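Local coordinates for iron binding protein FbpA (Mannheimia haemolytica, PDB 1Q35) that binds ferric iron and, as a periplasmic solute-binding protein, probably delivers it for uptake into the cell, at residues Q181-A184 / I185-I189; G113-P116 / A117-Y121; A304-L307 / V308-K312; V58-S61 / R62-I66. One frame throughout, in Å; residues are numbered along the deposited sequence. Where two conformers were deposited one is given.

Contact 1: Q181-A184 / I185-I189; sequences QVKA and IKEGI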
ATOM      1  N   GLN A 181       8.423   3.380  12.579  1.00  9.36           N
ATOM      2  CA  GLN A 181       7.624   4.242  13.446  1.00  9.43           C
ATOM      3  C   GLN A 181       7.108   3.467  14.650  1.00  9.20           C
ATOM      4  O   GLN A 181       6.967   4.028  15.739  1.00  9.83           O
ATOM      5  CB  GLN A 181       6.435   4.888  12.722  1.00  9.28           C
ATOM      6  CG  GLN A 181       6.690   5.397  11.316  1.00  9.81           C
ATOM      7  CD  GLN A 181       7.870   6.337  11.228  1.00 11.36           C
ATOM      8  OE1 GLN A 181       7.970   7.286  11.996  1.00 13.18           O
ATOM      9  NE2 GLN A 181       8.758   6.083  10.275  1.00 10.50           N
ATOM     10  N   VAL A 182       6.802   2.190  14.450  1.00  9.04           N
ATOM     11  CA  VAL A 182       6.344   1.333  15.543  1.00  9.24           C
ATOM     12  C   VAL A 182       7.506   0.980  16.488  1.00  9.61           C
ATOM     13  O   VAL A 182       7.321   0.895  17.701  1.00  9.76           O
ATOM     14  CB  VAL A 182       5.603   0.084  15.016  1.00  9.02           C
ATOM     15  CG1 VAL A 182       5.119  -0.772  16.173  1.00  9.30           C
ATOM     16  CG2 VAL A 182       4.424   0.519  14.126  1.00  9.12           C
ATOM     17  N   LYS A 183       8.712   0.811  15.953  1.00 10.03           N
ATOM     18  CA  LYS A 183       9.900   0.707  16.798  1.00 10.67           C
ATOM     19  C   LYS A 183      10.017   1.942  17.686  1.00 10.71           C
ATOM     20  O   LYS A 183      10.338   1.834  18.869  1.00 10.82           O
ATOM     21  CB  LYS A 183      11.156   0.559  15.937  1.00 11.14           C
ATOM     22  CG  LYS A 183      12.442   0.325  16.727  1.00 13.07           C
ATOM     23  CD  LYS A 183      13.655   0.263  15.813  1.00 15.83           C
ATOM     24  CE  LYS A 183      14.886  -0.262  16.537  1.00 18.14           C
ATOM     25  NZ  LYS A 183      16.137   0.005  15.772  1.00 20.46           N
ATOM     26  N   ALA A 184       9.748   3.112  17.120  1.00 10.53           N
ATOM     27  CA  ALA A 184       9.831   4.358  17.868  1.00 10.71           C
ATOM     28  C   ALA A 184       8.765   4.423  18.961  1.00 10.18           C
ATOM     29  O   ALA A 184       9.021   4.965  20.027  1.00 10.66           O
ATOM     30  CB  ALA A 184       9.723   5.550  16.933  1.00 10.90           C
ATOM     31  N   ILE A 185       7.577   3.870  18.714  1.00  9.98           N
ATOM     32  CA  ILE A 185       6.560   3.749  19.757  1.00 10.48           C
ATOM     33  C   ILE A 185       7.097   2.872  20.892  1.00 10.55           C
ATOM     34  O   ILE A 185       6.992   3.219  22.074  1.00 10.60           O
ATOM     35  CB  ILE A 185       5.233   3.171  19.194  1.00 10.48           C
ATOM     36  CG1 ILE A 185       4.560   4.182  18.255  1.00 10.28           C
ATOM     37  CG2 ILE A 185       4.301   2.796  20.347  1.00 10.70           C
ATOM     38  CD1 ILE A 185       3.332   3.645  17.528  1.00 10.87           C
ATOM     39  N   LYS A 186       7.675   1.734  20.542  1.00 10.88           N
ATOM     40  CA  LYS A 186       8.229   0.835  21.551  1.00 11.82           C
ATOM     41  C   LYS A 186       9.274   1.552  22.414  1.00 11.95           C
ATOM     42  O   LYS A 186       9.282   1.396  23.639  1.00 11.98           O
ATOM     43  CB  LYS A 186       8.832  -0.403  20.884  1.00 12.64           C
ATOM     44  CG  LYS A 186       9.453  -1.403  21.847  1.00 14.99           C
ATOM     45  CD  LYS A 186      10.951  -1.468  21.696  1.00 18.29           C
ATOM     46  CE  LYS A 186      11.530  -2.655  22.445  1.00 19.32           C
ATOM     47  NZ  LYS A 186      12.980  -2.457  22.701  1.00 21.15           N
ATOM     48  N   GLU A 187      10.133   2.346  21.783  1.00 12.12           N
ATOM     49  CA  GLU A 187      11.218   3.039  22.484  1.00 12.82           C
ATOM     50  C   GLU A 187      10.752   4.260  23.286  1.00 12.43           C
ATOM     51  O   GLU A 187      11.505   4.790  24.096  1.00 12.61           O
ATOM     52  CB  GLU A 187      12.309   3.444  21.493  1.00 13.58           C
ATOM     53  CG  GLU A 187      13.056   2.255  20.913  1.00 16.40           C
ATOM     54  CD  GLU A 187      14.090   2.640  19.869  1.00 20.25           C
ATOM     55  OE1 GLU A 187      14.734   1.724  19.321  1.00 23.05           O
ATOM     56  OE2 GLU A 187      14.261   3.846  19.593  1.00 23.24           O
ATOM     57  N   GLY A 188       9.517   4.705  23.074  1.00 12.16           N
ATOM     58  CA  GLY A 188       8.953   5.816  23.817  1.00 12.25           C
ATOM     59  C   GLY A 188       9.056   7.168  23.134  1.00 12.67           C
ATOM     60  O   GLY A 188       8.645   8.167  23.703  1.00 13.64           O
ATOM     61  N   ILE A 189       9.585   7.198  21.915  1.00 12.64           N
ATOM     62  CA  ILE A 189       9.774   8.443  21.167  1.00 13.35           C
ATOM     63  C   ILE A 189       8.446   9.045  20.728  1.00 13.19           C
ATOM     64  O   ILE A 189       8.280  10.260  20.689  1.00 14.20           O
ATOM     65  CB  ILE A 189      10.671   8.185  19.929  1.00 13.83           C
ATOM     66  CG1 ILE A 189      12.094   7.800  20.356  0.65 14.67           C
ATOM     67  CG2 ILE A 189      10.679   9.392  18.995  1.00 14.42           C
ATOM     68  CD1 ILE A 189      12.834   8.868  21.143  0.65 15.36           C
TER
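Ala184, Gly188 and Ile189 meet in a local contact, the Schellman motif that ends helix 178-187. Ile189 N reaches back to Ala184 O at 3.0 Å. One step inside it, Gly188 N bonds Ile185 O at 3.1 Å. Ala184 O also takes a weak bond from Gly188 N, so two consecutive amides share this one carbonyl. Gly188 makes the turn with a positive phi of 96°. The turn brings Ile189 CB to 4.1 Å from Ala184 CB, the apolar touch that often accompanies this motif. The rest of Ile189 leads away, in one of two deposited conformers.

The last helical turn is regular before this. Lys186 N bonds Val182 O at 3.0 Å, and Glu187 N bonds Lys183 O. The Glu187 side chain folds back over that same carbonyl, with CG 3.4 Å from Lys183 O. With CG anti to the backbone N (chi1 -175°) and the chain extended, Lys183 passes across Glu187. Its CE lies 3.4 Å from Glu187 OE1, but NZ stays 4.2 Å from that oxygen. The opposite charges probably attract, though beyond salt-bridge distance.

The buried side of the helix faces the sheet. Val182 and Ile185 lie on Tyr106 of strand 96-108 and on Ser193 of strand 192-196. Ala184 touches Cys134 and Cys190, which form a disulfide. Gln181 is hydrogen-bonded through NE2 to Gln175 O and Gly177 O, and through OE1 to Arg172.

Contact 2: G113-P116 / A117-Y121; sequences GKLP and AGFDY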
ATOM      1  N   GLY A 113      -3.236   3.362  24.710  1.00 10.92           N
ATOM      2  CA  GLY A 113      -4.264   2.347  24.656  1.00 11.10           C
ATOM      3  C   GLY A 113      -4.978   2.376  23.311  1.00 11.64           C
ATOM      4  O   GLY A 113      -4.489   2.935  22.325  1.00 11.55           O
ATOM      5  N   LYS A 114      -6.151   1.760  23.276  1.00 12.46           N
ATOM      6  CA  LYS A 114      -6.949   1.665  22.061  1.00 13.67           C
ATOM      7  C   LYS A 114      -7.671   2.982  21.807  1.00 13.48           C
ATOM      8  O   LYS A 114      -8.131   3.638  22.741  1.00 15.10           O
ATOM      9  CB  LYS A 114      -7.962   0.533  22.209  1.00 14.78           C
ATOM     10  CG  LYS A 114      -8.563   0.032  20.918  1.00 17.55           C
ATOM     11  CD  LYS A 114      -9.495  -1.144  21.181  1.00 20.56           C
ATOM     12  CE  LYS A 114     -10.870  -0.677  21.637  1.00 22.01           C
ATOM     13  NZ  LYS A 114     -10.903  -0.160  23.036  1.00 23.77           N
ATOM     14  N   LEU A 115      -7.767   3.378  20.544  1.00 12.53           N
ATOM     15  CA  LEU A 115      -8.494   4.587  20.181  1.00 12.10           C
ATOM     16  C   LEU A 115      -9.991   4.321  20.248  1.00 11.79           C
ATOM     17  O   LEU A 115     -10.432   3.218  19.943  1.00 11.73           O
ATOM     18  CB  LEU A 115      -8.113   5.032  18.771  1.00 11.76           C
ATOM     19  CG  LEU A 115      -6.630   5.376  18.636  1.00 13.07           C
ATOM     20  CD1 LEU A 115      -6.289   5.668  17.194  1.00 13.78           C
ATOM     21  CD2 LEU A 115      -6.258   6.555  19.535  1.00 14.03           C
ATOM     22  N   PRO A 116     -10.776   5.324  20.635  1.00 11.90           N
ATOM     23  CA  PRO A 116     -12.233   5.167  20.713  1.00 11.87           C
ATOM     24  C   PRO A 116     -12.871   5.151  19.336  1.00 11.27           C
ATOM     25  O   PRO A 116     -12.311   5.706  18.383  1.00 11.28           O
ATOM     26  CB  PRO A 116     -12.675   6.420  21.471  1.00 12.32           C
ATOM     27  CG  PRO A 116     -11.656   7.443  21.105  1.00 12.75           C
ATOM     28  CD  PRO A 116     -10.358   6.686  21.001  1.00 12.26           C
ATOM     29  N   ALA A 117     -14.040   4.531  19.226  1.00 11.03           N
ATOM     30  CA  ALA A 117     -14.836   4.632  18.013  1.00 10.77           C
ATOM     31  C   ALA A 117     -15.053   6.103  17.675  1.00 10.50           C
ATOM     32  O   ALA A 117     -15.303   6.929  18.556  1.00 10.74           O
ATOM     33  CB  ALA A 117     -16.172   3.924  18.188  1.00 11.01           C
ATOM     34  N   GLY A 118     -14.936   6.419  16.390  1.00  9.97           N
ATOM     35  CA  GLY A 118     -15.053   7.778  15.894  1.00  9.84           C
ATOM     36  C   GLY A 118     -13.725   8.466  15.632  1.00  9.64           C
ATOM     37  O   GLY A 118     -13.702   9.514  14.996  1.00 10.09           O
ATOM     38  N   PHE A 119     -12.620   7.892  16.105  1.00  9.33           N
ATOM     39  CA  PHE A 119     -11.302   8.499  15.908  1.00  9.19           C
ATOM     40  C   PHE A 119     -10.924   8.520  14.430  1.00  9.04           C
ATOM     41  O   PHE A 119     -11.070   7.531  13.730  1.00  9.18           O
ATOM     42  CB  PHE A 119     -10.237   7.757  16.721  1.00  9.78           C
ATOM     43  CG  PHE A 119      -8.985   8.559  16.954  1.00 10.07           C
ATOM     44  CD1 PHE A 119      -8.796   9.243  18.149  1.00 11.54           C
ATOM     45  CD2 PHE A 119      -7.993   8.643  15.979  1.00 10.34           C
ATOM     46  CE1 PHE A 119      -7.641   9.978  18.374  1.00 11.97           C
ATOM     47  CE2 PHE A 119      -6.832   9.378  16.208  1.00 11.20           C
ATOM     48  CZ  PHE A 119      -6.663  10.045  17.401  1.00 11.74           C
ATOM     49  N   ASP A 120     -10.403   9.654  13.986  1.00  8.91           N
ATOM     50  CA  ASP A 120     -10.147   9.932  12.578  1.00  8.83           C
ATOM     51  C   ASP A 120      -8.671  10.284  12.410  1.00  8.28           C
ATOM     52  O   ASP A 120      -8.040  10.791  13.339  1.00  8.86           O
ATOM     53  CB  ASP A 120     -11.019  11.127  12.178  1.00  9.02           C
ATOM     54  CG  ASP A 120     -11.171  11.302  10.686  1.00  9.73           C
ATOM     55  OD1 ASP A 120     -10.158  11.462   9.968  1.00 10.03           O
ATOM     56  OD2 ASP A 120     -12.303  11.359  10.165  1.00 11.16           O
ATOM     57  N   TYR A 121      -8.117  10.034  11.225  1.00  8.29           N
ATOM     58  CA  TYR A 121      -6.822  10.621  10.851  1.00  8.03           C
ATOM     59  C   TYR A 121      -6.737  12.093  11.255  1.00  8.15           C
ATOM     60  O   TYR A 121      -5.713  12.542  11.760  1.00  8.13           O
ATOM     61  CB  TYR A 121      -6.579  10.511   9.339  1.00  8.10           C
ATOM     62  CG  TYR A 121      -6.664   9.096   8.831  1.00  7.64           C
ATOM     63  CD1 TYR A 121      -5.579   8.232   8.920  1.00  7.45           C
ATOM     64  CD2 TYR A 121      -7.849   8.602   8.294  1.00  7.80           C
ATOM     65  CE1 TYR A 121      -5.666   6.922   8.472  1.00  7.53           C
ATOM     66  CE2 TYR A 121      -7.947   7.294   7.854  1.00  8.00           C
ATOM     67  CZ  TYR A 121      -6.856   6.463   7.941  1.00  7.63           C
ATOM     68  OH  TYR A 121      -6.965   5.163   7.518  1.00  7.85           O
TER
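The Phe119 ring is covered on one face by Leu115, across a type II beta turn that runs from Pro116 to Phe119. Leu115 CD2 sits 4.0 Å from the ring centroid and 14° off the normal, a CH-pi contact set somewhat toward the rim. The other methyl, CD1, lies over the same face and comes within 3.6 Å of Phe119 CD2. Both methyls of the leucine spread over this one face. Pro116 approaches obliquely, with its CD 4.1 Å from Phe119 CD1.

Phe119 has CG anti to its backbone N (chi1 -160°), which turns the ring back toward the start of the turn. Gly118 takes the third turn position with the positive phi that type II needs.

The turn lies in the surface loop between strands 96-108 and 133-134, away from the iron site. Leu115 and Phe119 both pack on Ile105 of strand 96-108, and Phe119 also touches Leu124 and Tyr129. The backbone is tied to a nearby loop as well, since Gly118 N bonds Ser222 OG. The closing bond of the turn is Phe119 N to Pro116 O, 3.2 Å long with an N-H...O angle of 153°.

Contact 3: A304-L307 / V308-K312; sequences ALKL and VDEVK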
ATOM      1  N   ALA A 304      -2.175  16.392  -3.807  1.00  8.03           N
ATOM      2  CA  ALA A 304      -1.701  16.029  -2.473  1.00  8.14           C
ATOM      3  C   ALA A 304      -0.192  16.232  -2.359  1.00  8.56           C
ATOM      4  O   ALA A 304       0.288  16.750  -1.358  1.00  8.64           O
ATOM      5  CB  ALA A 304      -2.065  14.588  -2.153  1.00  8.29           C
ATOM      6  N   LEU A 305       0.548  15.825  -3.379  1.00  9.14           N
ATOM      7  CA  LEU A 305       1.997  15.995  -3.360  1.00 10.15           C
ATOM      8  C   LEU A 305       2.358  17.476  -3.302  1.00 10.17           C
ATOM      9  O   LEU A 305       3.296  17.866  -2.610  1.00 10.77           O
ATOM     10  CB  LEU A 305       2.630  15.325  -4.579  1.00 10.91           C
ATOM     11  CG  LEU A 305       4.159  15.264  -4.586  1.00 12.54           C
ATOM     12  CD1 LEU A 305       4.675  14.419  -3.431  1.00 13.87           C
ATOM     13  CD2 LEU A 305       4.656  14.721  -5.909  1.00 13.72           C
ATOM     14  N   LYS A 306       1.589  18.303  -4.004  1.00 10.16           N
ATOM     15  CA  LYS A 306       1.780  19.747  -3.982  1.00 10.87           C
ATOM     16  C   LYS A 306       1.591  20.300  -2.572  1.00 10.18           C
ATOM     17  O   LYS A 306       2.369  21.144  -2.125  1.00 10.61           O
ATOM     18  CB  LYS A 306       0.807  20.405  -4.960  1.00 11.54           C
ATOM     19  CG  LYS A 306       0.976  21.892  -5.159  1.00 14.16           C
ATOM     20  CD  LYS A 306       0.047  22.379  -6.272  1.00 16.81           C
ATOM     21  CE  LYS A 306       0.199  23.861  -6.550  1.00 18.86           C
ATOM     22  NZ  LYS A 306       1.490  24.201  -7.211  1.00 20.87           N
ATOM     23  N   LEU A 307       0.575  19.826  -1.855  1.00  9.33           N
ATOM     24  CA  LEU A 307       0.354  20.288  -0.487  1.00  9.30           C
ATOM     25  C   LEU A 307       1.498  19.890   0.433  1.00  9.20           C
ATOM     26  O   LEU A 307       1.920  20.682   1.274  1.00  9.57           O
ATOM     27  CB  LEU A 307      -0.947  19.741   0.091  1.00  9.26           C
ATOM     28  CG  LEU A 307      -2.224  20.205  -0.599  1.00  9.23           C
ATOM     29  CD1 LEU A 307      -3.438  19.653   0.122  1.00  9.47           C
ATOM     30  CD2 LEU A 307      -2.310  21.721  -0.689  1.00 10.21           C
ATOM     31  N   VAL A 308       1.991  18.666   0.281  1.00  9.47           N
ATOM     32  CA  VAL A 308       3.106  18.183   1.100  1.00  9.90           C
ATOM     33  C   VAL A 308       4.330  19.081   0.894  1.00 10.37           C
ATOM     34  O   VAL A 308       5.027  19.434   1.846  1.00 11.06           O
ATOM     35  CB  VAL A 308       3.429  16.703   0.783  1.00  9.75           C
ATOM     36  CG1 VAL A 308       4.731  16.270   1.440  1.00 10.26           C
ATOM     37  CG2 VAL A 308       2.292  15.804   1.247  1.00  9.87           C
ATOM     38  N   ASP A 309       4.570  19.463  -0.356  1.00 11.02           N
ATOM     39  CA  ASP A 309       5.655  20.379  -0.687  1.00 11.91           C
ATOM     40  C   ASP A 309       5.431  21.765  -0.088  1.00 11.73           C
ATOM     41  O   ASP A 309       6.357  22.349   0.476  1.00 12.23           O
ATOM     42  CB  ASP A 309       5.828  20.483  -2.202  1.00 12.95           C
ATOM     43  CG  ASP A 309       6.956  21.412  -2.590  1.00 16.33           C
ATOM     44  OD1 ASP A 309       8.106  21.141  -2.194  1.00 19.61           O
ATOM     45  OD2 ASP A 309       6.779  22.447  -3.265  1.00 20.32           O
ATOM     46  N   GLU A 310       4.211  22.294  -0.185  1.00 11.56           N
ATOM     47  CA  GLU A 310       3.913  23.630   0.330  1.00 11.93           C
ATOM     48  C   GLU A 310       4.144  23.723   1.832  1.00 12.13           C
ATOM     49  O   GLU A 310       4.691  24.712   2.317  1.00 12.57           O
ATOM     50  CB  GLU A 310       2.473  24.033   0.005  1.00 11.90           C
ATOM     51  CG  GLU A 310       2.239  24.359  -1.458  1.00 12.18           C
ATOM     52  CD  GLU A 310       0.780  24.595  -1.787  1.00 12.49           C
ATOM     53  OE1 GLU A 310       0.459  24.603  -2.989  1.00 13.97           O
ATOM     54  OE2 GLU A 310      -0.034  24.780  -0.856  1.00 12.62           O
ATOM     55  N   VAL A 311       3.745  22.694   2.575  1.00 12.05           N
ATOM     56  CA  VAL A 311       3.907  22.720   4.029  1.00 12.18           C
ATOM     57  C   VAL A 311       5.319  22.314   4.459  1.00 12.00           C
ATOM     58  O   VAL A 311       5.647  22.401   5.639  1.00 12.27           O
ATOM     59  CB  VAL A 311       2.842  21.851   4.763  1.00 12.45           C
ATOM     60  CG1 VAL A 311       1.436  22.231   4.316  1.00 12.38           C
ATOM     61  CG2 VAL A 311       3.090  20.369   4.573  1.00 12.92           C
ATOM     62  N   LYS A 312       6.137  21.875   3.508  1.00 11.94           N
ATOM     63  CA  LYS A 312       7.499  21.411   3.777  1.00 12.38           C
ATOM     64  C   LYS A 312       7.454  20.388   4.909  1.00 12.27           C
ATOM     65  O   LYS A 312       8.110  20.527   5.948  1.00 12.77           O
ATOM     66  CB  LYS A 312       8.445  22.584   4.077  1.00 13.01           C
ATOM     67  CG  LYS A 312       8.638  23.533   2.892  1.00 14.28           C
ATOM     68  CD  LYS A 312       9.396  22.873   1.743  1.00 17.19           C
ATOM     69  CE  LYS A 312       9.702  23.848   0.612  1.00 18.72           C
ATOM     70  NZ  LYS A 312       8.587  23.948  -0.372  1.00 19.95           N
TER
HETATM   71  O   HOH W   1       2.602  24.916  -4.779  1.00 22.67           O
HETATM   72  O   HOH W   2       4.261  22.803  -4.233  1.00 32.83           O
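Leu307, Val308 and Glu310 carry this contact in the last two turns of helix 301-311, which ends in a Schellman motif at Lys312. Leu307 O accepts from Val311 N at 3.0 Å. Leu307 points away from the next turn, but its CD2 comes within 3.8 Å of Glu310 OE2. Val308 packs back on the previous turn. The first torsion sets its CG2 beside the backbone N, on the side of that turn, where it lies 3.4 Å from Ala304 O, the carbonyl that Val308 N also bonds.

Glu310 lies along the helix surface, with CG 3.3 Å from Lys306 O. Its OE1 touches the aliphatic part of Lys306, 3.5 Å from CG. Lys306 NZ and OE1 are too far apart for a salt bridge, and a water joins them, accepting from NZ and donating to OE1. Glu310 OE2 forms its salt bridge with Lys160 of helix 141-168. That helix also packs against the buried side, where Leu307 meets Leu163 and Val308 meets Phe147. Lys167 NZ bonds Val311 O and Lys312 O at the helix end.

Asp309 O accepts two bonds from Lys312. Lys312 N bonds it at 3.1 Å. Lys312 NZ curls back to the same oxygen at 2.9 Å, from the opposite face of the carbonyl plane, and also forms a salt bridge with Asp309 OD1, a weak hydrogen bond at 3.4 Å.

Contact 4: V58-S61 / R62-I66; sequences VDIS and RVMEI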
ATOM      1  N   VAL A  58       2.488  -1.227  -5.391  1.00  8.82           N
ATOM      2  CA  VAL A  58       2.033  -1.175  -4.001  1.00  8.96           C
ATOM      3  C   VAL A  58       1.104   0.005  -3.739  1.00  8.78           C
ATOM      4  O   VAL A  58       0.800   0.308  -2.585  1.00  9.24           O
ATOM      5  CB  VAL A  58       3.228  -1.098  -3.008  1.00  9.39           C
ATOM      6  CG1 VAL A  58       4.064  -2.358  -3.091  1.00 10.48           C
ATOM      7  CG2 VAL A  58       4.084   0.131  -3.260  1.00 10.13           C
ATOM      8  N   ASP A  59       0.650   0.673  -4.795  1.00  8.87           N
ATOM      9  CA  ASP A  59      -0.111   1.908  -4.645  1.00  9.07           C
ATOM     10  C   ASP A  59      -0.967   2.142  -5.893  1.00  8.97           C
ATOM     11  O   ASP A  59      -0.469   2.046  -7.016  1.00  9.45           O
ATOM     12  CB  ASP A  59       0.879   3.053  -4.405  1.00  9.73           C
ATOM     13  CG  ASP A  59       0.254   4.421  -4.524  1.00  9.83           C
ATOM     14  OD1 ASP A  59      -0.859   4.640  -3.982  1.00  9.34           O
ATOM     15  OD2 ASP A  59       0.832   5.339  -5.147  1.00 11.93           O
ATOM     16  N   ILE A  60      -2.245   2.450  -5.696  1.00  8.68           N
ATOM     17  CA  ILE A  60      -3.137   2.767  -6.812  1.00  8.78           C
ATOM     18  C   ILE A  60      -2.643   3.972  -7.599  1.00  8.59           C
ATOM     19  O   ILE A  60      -2.804   4.015  -8.818  1.00  9.08           O
ATOM     20  CB  ILE A  60      -4.590   3.000  -6.328  1.00  8.94           C
ATOM     21  CG1 ILE A  60      -5.527   3.240  -7.519  1.00  9.55           C
ATOM     22  CG2 ILE A  60      -4.685   4.184  -5.358  1.00  8.86           C
ATOM     23  CD1 ILE A  60      -5.698   2.047  -8.431  1.00 10.76           C
ATOM     24  N   SER A  61      -2.040   4.950  -6.933  1.00  8.71           N
ATOM     25  CA  SER A  61      -1.599   6.132  -7.653  1.00  9.08           C
ATOM     26  C   SER A  61      -0.468   5.814  -8.635  1.00  9.43           C
ATOM     27  O   SER A  61      -0.445   6.358  -9.735  1.00 10.11           O
ATOM     28  CB  SER A  61      -1.235   7.254  -6.693  1.00  9.12           C
ATOM     29  OG  SER A  61      -2.378   7.628  -5.944  1.00  9.66           O
ATOM     30  N   ARG A  62       0.442   4.914  -8.264  1.00  9.31           N
ATOM     31  CA  ARG A  62       1.470   4.443  -9.196  1.00  9.77           C
ATOM     32  C   ARG A  62       0.850   3.675 -10.361  1.00  9.72           C
ATOM     33  O   ARG A  62       1.261   3.840 -11.515  1.00 10.00           O
ATOM     34  CB  ARG A  62       2.494   3.553  -8.490  1.00 10.02           C
ATOM     35  CG  ARG A  62       3.632   3.059  -9.386  1.00 11.63           C
ATOM     36  CD  ARG A  62       4.625   4.132  -9.795  1.00 14.00           C
ATOM     37  NE  ARG A  62       5.593   4.406  -8.740  1.00 15.92           N
ATOM     38  CZ  ARG A  62       6.501   5.376  -8.779  1.00 16.93           C
ATOM     39  NH1 ARG A  62       7.332   5.534  -7.758  1.00 17.99           N
ATOM     40  NH2 ARG A  62       6.598   6.184  -9.828  1.00 17.76           N
ATOM     41  N   VAL A  63      -0.127   2.828 -10.064  1.00  9.64           N
ATOM     42  CA  VAL A  63      -0.846   2.096 -11.100  1.00  9.83           C
ATOM     43  C   VAL A  63      -1.422   3.054 -12.131  1.00 10.08           C
ATOM     44  O   VAL A  63      -1.255   2.849 -13.337  1.00 10.56           O
ATOM     45  CB  VAL A  63      -1.993   1.253 -10.503  1.00  9.79           C
ATOM     46  CG1 VAL A  63      -2.941   0.769 -11.585  1.00 10.12           C
ATOM     47  CG2 VAL A  63      -1.438   0.070  -9.728  1.00  9.86           C
ATOM     48  N   MET A  64      -2.091   4.103 -11.671  1.00 10.20           N
ATOM     49  CA  MET A  64      -2.733   5.039 -12.588  1.00 10.81           C
ATOM     50  C   MET A  64      -1.711   5.915 -13.307  1.00 11.28           C
ATOM     51  O   MET A  64      -1.934   6.284 -14.452  1.00 11.80           O
ATOM     52  CB  MET A  64      -3.788   5.885 -11.871  1.00 10.96           C
ATOM     53  CG  MET A  64      -4.964   5.086 -11.345  1.00 11.22           C
ATOM     54  SD  MET A  64      -5.678   3.931 -12.543  1.00 13.76           S
ATOM     55  CE  MET A  64      -6.128   5.037 -13.863  1.00 14.98           C
ATOM     56  N   GLU A  65      -0.573   6.212 -12.685  1.00 11.59           N
ATOM     57  CA  GLU A  65       0.515   6.898 -13.381  1.00 12.21           C
ATOM     58  C   GLU A  65       0.927   6.089 -14.614  1.00 12.23           C
ATOM     59  O   GLU A  65       1.085   6.637 -15.710  1.00 12.94           O
ATOM     60  CB  GLU A  65       1.727   7.092 -12.465  1.00 12.44           C
ATOM     61  CG  GLU A  65       2.887   7.826 -13.130  1.00 13.65           C
ATOM     62  CD  GLU A  65       4.168   7.808 -12.316  1.00 15.69           C
ATOM     63  OE1 GLU A  65       5.195   8.315 -12.825  1.00 18.52           O
ATOM     64  OE2 GLU A  65       4.160   7.292 -11.175  1.00 17.05           O
ATOM     65  N   ILE A  66       1.088   4.784 -14.427  1.00 12.08           N
ATOM     66  CA  ILE A  66       1.516   3.883 -15.495  1.00 12.34           C
ATOM     67  C   ILE A  66       0.445   3.777 -16.577  1.00 12.44           C
ATOM     68  O   ILE A  66       0.733   3.904 -17.773  1.00 12.68           O
ATOM     69  CB  ILE A  66       1.857   2.487 -14.903  1.00 12.63           C
ATOM     70  CG1 ILE A  66       3.099   2.578 -14.009  1.00 13.03           C
ATOM     71  CG2 ILE A  66       2.068   1.458 -16.010  1.00 12.64           C
ATOM     72  CD1 ILE A  66       3.232   1.449 -13.009  1.00 13.89           C
TER
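Asp59 OD1 is gripped by Ser61 N at 3.2 Å, by Ser145 OG and by Asn230 ND2, while OD2 takes Arg62 N across the contact, also at 3.2 Å. Asp59 is the N-cap residue of helix 60-68. The two helix amides meet the carboxylate from above its plane, 67° out of it in each case. With CG anti to the backbone N (chi1 168°), the acid is placed over these first amides. Such a position, at the positive end of the helix dipole, would tend to stabilise its negative charge.

The backbone continues the pattern. Val63 N bonds Asp59 O at 3.2 Å. Met64 N bonds Ile60 O at 2.9 Å, and Glu65 N bonds Ser61 O. On the apolar side, Ile60 CD1 lies 4.3 Å from Val63 CB and equally far from Met64 CG. Arg62 bends away from the cap, and its NH2 forms a salt bridge with Glu65 OE2 at 3.0 Å, weak as a hydrogen bond.

The cap is close to the iron site. The side chain of Asp59 is about 5 Å from that of Tyr142, which binds ferric iron in another structure of this protein. Ser145, on helix 141-168, also bonds Ser61 OG. Ile60 N donates a hydrogen bond to Asn230 OD1, on strand 228-236. Ile60, Ser61 and Met64 pack on helix 294-298, Arg62 and Glu65 touch Val40 of helix 40-46, and Val63 rests on Thr57 of strand 54-57.

Overall arrangement
From the N terminus the order is contact 4, contact 2, contact 1 and contact 3. They follow in series, so none nests in or crosses another. Each is local to one continuous stretch and closes no long loop. Contact 4 starts a helix, contact 2 turns a loop, and contacts 1 and 3 end helices. Contact 4 lies across the chain's centre from contacts 1 and 2, whose centres are about 30 and 29 Å from it. Contacts 1 and 2 share strand 96-108. Helix 141-168 is shared by contacts 3 and 4, backing the one and giving Ser145 to the other; it also meets the end of segment 117-121.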